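Local coordinates for protein nourseothricin acetyltransferase (PDB 5C82) that probably inactivates the antibiotic nourseothricin by transferring an acetyl group to it from acetyl-CoA, as a member of the GNAT family of acetyltransferases, at residues 90-95 and 120-125; 104-109 and 128-133. The protein carries 1 engineered substitution. All blocks are in the same frame, centred on the assembly; numbering follows the deposited sequence.

Overall arrangement
Helix 122-137 lies on the mixed sheet of the GNAT fold, and both contacts belong to that packing: interaction 1 at its first turn against strand 91-100, interaction 2 two to three turns further along against strand 105-113. Their centres lie about 15 Å apart. The two strands are antiparallel neighbours in the sheet, and interactions 1 and 2 touch directly where Val95 CG2 meets Val108 CG1 at 3.6 Å. Both are buried and made by apolar side chains. Interaction 1 is the one beside the probable cofactor site, since the helix start it includes is the glycine-rich turn that, in GNAT relatives, holds the acetyl-CoA pyrophosphate; interaction 2 joins mid-helix to the preceding strand.

Interaction 1 of 2, residues 90-95 and 120-125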
ATOM      1  N   ASP A  90      -9.722 -30.708  11.416  1.00 31.02           N
ATOM      2  CA  ASP A  90      -8.819 -30.070  10.460  1.00 30.13           C
ATOM      3  C   ASP A  90      -9.146 -28.599  10.300  1.00 30.13           C
ATOM      4  O   ASP A  90     -10.316 -28.191  10.382  1.00 29.20           O
ATOM      5  CB  ASP A  90      -8.858 -30.790   9.096  1.00 32.72           C
ATOM      6  CG  ASP A  90      -8.277 -32.209   9.121  1.00 52.38           C
ATOM      7  OD1 ASP A  90      -7.154 -32.390   9.666  1.00 54.42           O
ATOM      8  OD2 ASP A  90      -8.932 -33.131   8.580  1.00 58.62           O
ATOM      9  N   LEU A  91      -8.104 -27.802  10.061  1.00 23.46           N
ATOM     10  CA  LEU A  91      -8.249 -26.382   9.835  1.00 19.63           C
ATOM     11  C   LEU A  91      -8.914 -26.145   8.487  1.00 23.58           C
ATOM     12  O   LEU A  91      -8.435 -26.625   7.466  1.00 24.88           O
ATOM     13  CB  LEU A  91      -6.907 -25.683   9.942  1.00 17.70           C
ATOM     14  CG  LEU A  91      -6.951 -24.154   9.911  1.00 18.44           C
ATOM     15  CD1 LEU A  91      -7.695 -23.583  11.107  1.00 16.45           C
ATOM     16  CD2 LEU A  91      -5.585 -23.609   9.843  1.00 18.83           C
ATOM     17  N   ALA A  92     -10.064 -25.481   8.502  1.00 19.62           N
ATOM     18  CA  ALA A  92     -10.833 -25.202   7.294  1.00 18.92           C
ATOM     19  C   ALA A  92     -10.393 -23.866   6.734  1.00 23.73           C
ATOM     20  O   ALA A  92     -10.496 -23.639   5.516  1.00 23.24           O
ATOM     21  CB  ALA A  92     -12.321 -25.170   7.609  1.00 19.38           C
ATOM     22  N   GLY A  93      -9.905 -22.992   7.619  1.00 19.58           N
ATOM     23  CA  GLY A  93      -9.492 -21.667   7.203  1.00 19.42           C
ATOM     24  C   GLY A  93      -9.077 -20.747   8.318  1.00 24.26           C
ATOM     25  O   GLY A  93      -9.294 -21.051   9.494  1.00 24.19           O
ATOM     26  N   PHE A  94      -8.444 -19.620   7.938  1.00 19.55           N
ATOM     27  CA  PHE A  94      -7.997 -18.594   8.882  1.00 18.98           C
ATOM     28  C   PHE A  94      -8.038 -17.214   8.258  1.00 22.77           C
ATOM     29  O   PHE A  94      -8.039 -17.076   7.033  1.00 24.32           O
ATOM     30  CB  PHE A  94      -6.577 -18.912   9.443  1.00 20.37           C
ATOM     31  CG  PHE A  94      -5.463 -18.825   8.423  1.00 20.85           C
ATOM     32  CD1 PHE A  94      -5.117 -19.930   7.653  1.00 22.08           C
ATOM     33  CD2 PHE A  94      -4.765 -17.633   8.229  1.00 22.80           C
ATOM     34  CE1 PHE A  94      -4.108 -19.843   6.691  1.00 24.00           C
ATOM     35  CE2 PHE A  94      -3.761 -17.541   7.256  1.00 25.47           C
ATOM     36  CZ  PHE A  94      -3.436 -18.648   6.494  1.00 23.24           C
ATOM     37  N   VAL A  95      -8.016 -16.195   9.093  1.00 18.82           N
ATOM     38  CA  VAL A  95      -7.950 -14.786   8.660  1.00 18.28           C
ATOM     39  C   VAL A  95      -7.039 -14.057   9.654  1.00 21.13           C
ATOM     40  O   VAL A  95      -7.165 -14.234  10.873  1.00 19.56           O
ATOM     41  CB  VAL A  95      -9.348 -14.094   8.470  1.00 21.51           C
ATOM     42  CG1 VAL A  95     -10.117 -13.953   9.783  1.00 20.43           C
ATOM     43  CG2 VAL A  95      -9.211 -12.736   7.783  1.00 21.38           C
ATOM     44  N   HIS A 120     -18.289 -23.079   1.095  1.00 38.25           N
ATOM     45  CA  HIS A 120     -19.083 -23.645   2.196  1.00 38.01           C
ATOM     46  C   HIS A 120     -19.424 -22.597   3.273  1.00 36.90           C
ATOM     47  O   HIS A 120     -19.895 -22.964   4.352  1.00 36.07           O
ATOM     48  CB  HIS A 120     -18.400 -24.866   2.828  1.00 40.23           C
ATOM     49  CG  HIS A 120     -18.613 -26.137   2.070  1.00 45.15           C
ATOM     50  ND1 HIS A 120     -17.556 -26.810   1.484  1.00 47.58           N
ATOM     51  CD2 HIS A 120     -19.758 -26.818   1.817  1.00 48.03           C
ATOM     52  CE1 HIS A 120     -18.085 -27.871   0.900  1.00 47.70           C
ATOM     53  NE2 HIS A 120     -19.408 -27.917   1.070  1.00 48.12           N
ATOM     54  N   GLY A 121     -19.157 -21.321   2.980  1.00 30.01           N
ATOM     55  CA  GLY A 121     -19.421 -20.210   3.898  1.00 28.11           C
ATOM     56  C   GLY A 121     -18.338 -19.867   4.913  1.00 27.51           C
ATOM     57  O   GLY A 121     -18.532 -18.938   5.697  1.00 26.26           O
ATOM     58  N   VAL A 122     -17.180 -20.583   4.895  1.00 22.20           N
ATOM     59  CA  VAL A 122     -16.032 -20.395   5.814  1.00 20.79           C
ATOM     60  C   VAL A 122     -15.425 -18.995   5.637  1.00 24.20           C
ATOM     61  O   VAL A 122     -15.203 -18.301   6.632  1.00 22.91           O
ATOM     62  CB  VAL A 122     -14.924 -21.482   5.647  1.00 24.85           C
ATOM     63  CG1 VAL A 122     -13.792 -21.299   6.655  1.00 24.84           C
ATOM     64  CG2 VAL A 122     -15.479 -22.883   5.722  1.00 24.89           C
ATOM     65  N   GLY A 123     -15.117 -18.625   4.388  1.00 20.80           N
ATOM     66  CA  GLY A 123     -14.533 -17.328   4.056  1.00 20.72           C
ATOM     67  C   GLY A 123     -15.382 -16.164   4.523  1.00 24.53           C
ATOM     68  O   GLY A 123     -14.862 -15.211   5.100  1.00 24.49           O
ATOM     69  N   ARG A 124     -16.711 -16.268   4.306  1.00 21.23           N
ATOM     70  CA  ARG A 124     -17.719 -15.278   4.674  1.00 20.46           C
ATOM     71  C   ARG A 124     -17.813 -15.125   6.182  1.00 23.04           C
ATOM     72  O   ARG A 124     -17.877 -13.991   6.678  1.00 23.27           O
ATOM     73  CB  ARG A 124     -19.081 -15.666   4.058  1.00 20.68           C
ATOM     74  CG  ARG A 124     -20.245 -14.745   4.442  1.00 30.28           C
ATOM     75  CD  ARG A 124     -21.471 -15.001   3.580  1.00 38.05           C
ATOM     76  NE  ARG A 124     -21.088 -15.094   2.172  1.00 47.93           N
ATOM     77  CZ  ARG A 124     -20.877 -14.058   1.359  1.00 58.75           C
ATOM     78  NH1 ARG A 124     -21.095 -12.811   1.779  1.00 45.01           N
ATOM     79  NH2 ARG A 124     -20.468 -14.260   0.121  1.00 34.12           N
ATOM     80  N   ALA A 125     -17.828 -16.264   6.921  1.00 18.13           N
ATOM     81  CA  ALA A 125     -17.885 -16.256   8.375  1.00 16.68           C
ATOM     82  C   ALA A 125     -16.595 -15.645   8.946  1.00 19.05           C
ATOM     83  O   ALA A 125     -16.680 -14.794   9.838  1.00 18.46           O
ATOM     84  CB  ALA A 125     -18.097 -17.663   8.912  1.00 16.97           C
TER
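The glycine-rich turn that opens helix 122-137, the second half of the GNAT signature Arg/Gln-X-X-Gly-X-Gly/Ala, rests here on a classic beta bulge in strand 91-100. Gly121 and Gly123 are the two glycines of that signature, and Val122 between them carries the contact. In GNAT relatives the backbone amides of this turn bind the pyrophosphate of acetyl-CoA, so a similar role is probable here. Gly121 occupies the N-cap position with a positive phi of 87°, and the helix is under way at once, as the bond from Ala125 N to Gly121 O (3.0 Å) attests.

Across the interface the bulge brings Ala92 and Gly93 together opposite Ala84, and the CB of Ala92 points at the helix. Both methyls of Val122 approach that CB, CG1 at 4.2 Å and CG2 at 4.3 Å from Ala92 CB, so the alanine methyl meets the fork of the valine. The first torsion accounts for this: CG1 stands anti to the backbone N (chi1 -177°), while CG2 lies beside that N, and the fork opens toward the strand. A CB on Gly93 would point at the helix and sit only 3.2 Å from Val122 CG1, so the bare glycine accommodates the valine, with the two CA atoms 6.8 Å apart.

Only 85 Å² is buried, and the side-chain touch is apolar; the three residues involved are nevertheless all buried in the protein. Tyr10, from the chain's N-terminal region, packs on both Ala92 and Val122, and Val122 also reaches Ala84 on strand 79-85, so the valine spans two adjacent strands. Over the bulged backbone, CG1 of Val122 is the atom that does most of the touching, lying 4.2 Å from Ala92 O and 4.3 Å from Gly93 N.

Interaction 2 of 2, residues 104-109 and 128-133; sequences RRLTVE and GLATEF
Leu106 divides its two methyls between two residues of the helix. CD2 meets the rim of the Phe133 ring, 3.7 Å from Phe133 CD2, with CE2 of the same ring only slightly farther off. The methyl lies near the ring plane, so it touches the edge and not the pi face, and the two side chains cross at about a right angle. CD1 turns to Ala130, coming within 3.8 Å of Ala130 O and 4.5 Å of Ala130 CB. The first of these is a van der Waals contact between a methyl and a helix carbonyl, the second a loose apolar one.

The torsions put these groups in place. Phe133 has its CG anti to the backbone N (chi1 -176°), which carries the ring out from the helix toward the strand; Leu106 CG also stands anti to its N (chi1 -164°). Ala130 and Phe133 are three residues apart, hence nearly one turn, and present their CB atoms to the same strand; the turn is held by Phe133 N to Leu129 O at 3.2 Å.

These elements belong to a beta-alpha-beta crossover, in which strand 105-113 passes through helix 122-137 to the adjacent, parallel strand 141-147, a core unit of the GNAT fold. Leu106 is fixed on the sheet by backbone bonding to His141 and Trp143, and it also packs on Val97 of strand 91-100 and on Ala134, one residue beyond Phe133. The Phe133 side chain also packs on Arg80 and Phe82 of strand 79-85.

Further out, Arg105, the residue before Leu106, has its partners beyond the helix: it makes a cation-pi interaction with Trp143, donates from NE to His141 NE2, and forms a salt bridge through NH2 to Asp168 OD2 of the second subunit.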
ATOM      1  N   ARG A 104      -8.051   4.500  10.650  1.00 21.31           N
ATOM      2  CA  ARG A 104      -9.096   3.612  11.182  1.00 20.69           C
ATOM      3  C   ARG A 104      -9.347   2.463  10.197  1.00 22.70           C
ATOM      4  O   ARG A 104     -10.482   2.158   9.822  1.00 20.16           O
ATOM      5  CB  ARG A 104     -10.385   4.399  11.485  1.00 22.10           C
ATOM      6  CG  ARG A 104     -10.201   5.597  12.417  1.00 30.87           C
ATOM      7  CD  ARG A 104     -11.379   6.554  12.306  1.00 37.56           C
ATOM      8  NE  ARG A 104     -12.642   5.967  12.770  1.00 49.28           N
ATOM      9  CZ  ARG A 104     -13.795   6.023  12.102  1.00 66.07           C
ATOM     10  NH1 ARG A 104     -13.858   6.626  10.918  1.00 56.77           N
ATOM     11  NH2 ARG A 104     -14.889   5.465  12.606  1.00 46.22           N
ATOM     12  N   ARG A 105      -8.256   1.864   9.748  1.00 20.03           N
ATOM     13  CA  ARG A 105      -8.327   0.806   8.765  1.00 19.34           C
ATOM     14  C   ARG A 105      -8.022  -0.530   9.394  1.00 21.94           C
ATOM     15  O   ARG A 105      -6.981  -0.707  10.014  1.00 20.66           O
ATOM     16  CB  ARG A 105      -7.353   1.104   7.590  1.00 15.87           C
ATOM     17  CG  ARG A 105      -7.095  -0.085   6.656  1.00 12.65           C
ATOM     18  CD  ARG A 105      -6.067   0.244   5.591  1.00 15.87           C
ATOM     19  NE  ARG A 105      -6.643   1.099   4.541  1.00 17.36           N
ATOM     20  CZ  ARG A 105      -6.030   1.401   3.400  1.00 26.98           C
ATOM     21  NH1 ARG A 105      -4.830   0.896   3.125  1.00 19.22           N
ATOM     22  NH2 ARG A 105      -6.636   2.150   2.498  1.00 17.06           N
ATOM     23  N   LEU A 106      -8.901  -1.489   9.160  1.00 20.10           N
ATOM     24  CA  LEU A 106      -8.639  -2.855   9.545  1.00 19.44           C
ATOM     25  C   LEU A 106      -8.149  -3.534   8.255  1.00 19.50           C
ATOM     26  O   LEU A 106      -8.880  -3.638   7.273  1.00 17.53           O
ATOM     27  CB  LEU A 106      -9.911  -3.508  10.105  1.00 19.97           C
ATOM     28  CG  LEU A 106      -9.806  -4.816  10.915  1.00 24.54           C
ATOM     29  CD1 LEU A 106     -10.006  -6.026  10.070  1.00 23.99           C
ATOM     30  CD2 LEU A 106      -8.638  -4.848  11.883  1.00 26.89           C
ATOM     31  N   THR A 107      -6.893  -3.915   8.240  1.00 16.62           N
ATOM     32  CA  THR A 107      -6.260  -4.603   7.121  1.00 17.36           C
ATOM     33  C   THR A 107      -6.451  -6.100   7.274  1.00 22.48           C
ATOM     34  O   THR A 107      -6.167  -6.668   8.328  1.00 23.06           O
ATOM     35  CB  THR A 107      -4.769  -4.174   7.017  1.00 23.49           C
ATOM     36  OG1 THR A 107      -4.739  -2.823   6.565  1.00 20.06           O
ATOM     37  CG2 THR A 107      -3.936  -5.056   6.058  1.00 21.04           C
ATOM     38  N   VAL A 108      -6.932  -6.738   6.227  1.00 20.05           N
ATOM     39  CA  VAL A 108      -7.063  -8.194   6.204  1.00 20.63           C
ATOM     40  C   VAL A 108      -5.726  -8.613   5.599  1.00 27.25           C
ATOM     41  O   VAL A 108      -5.540  -8.493   4.383  1.00 30.52           O
ATOM     42  CB  VAL A 108      -8.295  -8.673   5.370  1.00 23.85           C
ATOM     43  CG1 VAL A 108      -8.379 -10.195   5.349  1.00 23.38           C
ATOM     44  CG2 VAL A 108      -9.602  -8.062   5.894  1.00 23.41           C
ATOM     45  N   GLU A 109      -4.754  -8.959   6.452  1.00 23.49           N
ATOM     46  CA  GLU A 109      -3.387  -9.304   6.009  1.00 23.01           C
ATOM     47  C   GLU A 109      -3.362 -10.559   5.164  1.00 28.15           C
ATOM     48  O   GLU A 109      -2.675 -10.621   4.146  1.00 28.30           O
ATOM     49  CB  GLU A 109      -2.441  -9.490   7.202  1.00 23.89           C
ATOM     50  CG  GLU A 109      -2.410  -8.331   8.176  1.00 31.89           C
ATOM     51  CD  GLU A 109      -1.324  -7.302   7.939  1.00 59.16           C
ATOM     52  OE1 GLU A 109      -1.039  -6.983   6.762  1.00 67.82           O
ATOM     53  OE2 GLU A 109      -0.796  -6.772   8.943  1.00 49.06           O
ATOM     54  N   GLY A 128     -16.696 -11.989   8.436  1.00 16.49           N
ATOM     55  CA  GLY A 128     -17.677 -11.452   9.382  1.00 15.31           C
ATOM     56  C   GLY A 128     -17.011 -11.254  10.738  1.00 17.81           C
ATOM     57  O   GLY A 128     -17.203 -10.223  11.383  1.00 17.14           O
ATOM     58  N   LEU A 129     -16.184 -12.227  11.163  1.00 15.73           N
ATOM     59  CA  LEU A 129     -15.420 -12.170  12.422  1.00 16.85           C
ATOM     60  C   LEU A 129     -14.409 -11.014  12.371  1.00 19.29           C
ATOM     61  O   LEU A 129     -14.263 -10.288  13.354  1.00 17.31           O
ATOM     62  CB  LEU A 129     -14.705 -13.499  12.686  1.00 17.90           C
ATOM     63  CG  LEU A 129     -15.583 -14.684  13.170  1.00 24.33           C
ATOM     64  CD1 LEU A 129     -14.721 -15.938  13.336  1.00 24.08           C
ATOM     65  CD2 LEU A 129     -16.275 -14.382  14.521  1.00 25.76           C
ATOM     66  N   ALA A 130     -13.779 -10.804  11.177  1.00 16.17           N
ATOM     67  CA  ALA A 130     -12.878  -9.692  10.900  1.00 16.13           C
ATOM     68  C   ALA A 130     -13.660  -8.372  11.034  1.00 17.71           C
ATOM     69  O   ALA A 130     -13.156  -7.432  11.639  1.00 16.22           O
ATOM     70  CB  ALA A 130     -12.284  -9.815   9.496  1.00 16.60           C
ATOM     71  N   THR A 131     -14.913  -8.345  10.551  1.00 15.24           N
ATOM     72  CA  THR A 131     -15.793  -7.163  10.584  1.00 15.45           C
ATOM     73  C   THR A 131     -16.163  -6.797  12.019  1.00 20.69           C
ATOM     74  O   THR A 131     -16.093  -5.624  12.373  1.00 20.86           O
ATOM     75  CB  THR A 131     -16.996  -7.351   9.626  1.00 19.88           C
ATOM     76  OG1 THR A 131     -16.453  -7.482   8.314  1.00 23.64           O
ATOM     77  CG2 THR A 131     -17.946  -6.166   9.618  1.00 18.96           C
ATOM     78  N   GLU A 132     -16.496  -7.791  12.851  1.00 19.10           N
ATOM     79  CA  GLU A 132     -16.825  -7.559  14.270  1.00 18.54           C
ATOM     80  C   GLU A 132     -15.647  -6.922  15.020  1.00 21.50           C
ATOM     81  O   GLU A 132     -15.839  -5.928  15.712  1.00 22.61           O
ATOM     82  CB  GLU A 132     -17.296  -8.855  14.949  1.00 19.16           C
ATOM     83  CG  GLU A 132     -18.582  -9.436  14.360  1.00 19.31           C
ATOM     84  CD  GLU A 132     -18.922 -10.835  14.847  1.00 27.91           C
ATOM     85  OE1 GLU A 132     -18.105 -11.431  15.581  1.00 22.34           O
ATOM     86  OE2 GLU A 132     -19.984 -11.362  14.451  1.00 31.51           O
ATOM     87  N   PHE A 133     -14.429  -7.456  14.836  1.00 17.99           N
ATOM     88  CA  PHE A 133     -13.191  -6.921  15.410  1.00 16.89           C
ATOM     89  C   PHE A 133     -12.946  -5.472  14.950  1.00 22.21           C
ATOM     90  O   PHE A 133     -12.500  -4.642  15.746  1.00 23.32           O
ATOM     91  CB  PHE A 133     -12.004  -7.822  15.005  1.00 18.95           C
ATOM     92  CG  PHE A 133     -10.668  -7.454  15.612  1.00 20.37           C
ATOM     93  CD1 PHE A 133     -10.379  -7.757  16.938  1.00 24.08           C
ATOM     94  CD2 PHE A 133      -9.710  -6.779  14.867  1.00 21.86           C
ATOM     95  CE1 PHE A 133      -9.130  -7.427  17.493  1.00 24.80           C
ATOM     96  CE2 PHE A 133      -8.468  -6.448  15.421  1.00 24.28           C
ATOM     97  CZ  PHE A 133      -8.183  -6.781  16.725  1.00 22.43           C
TER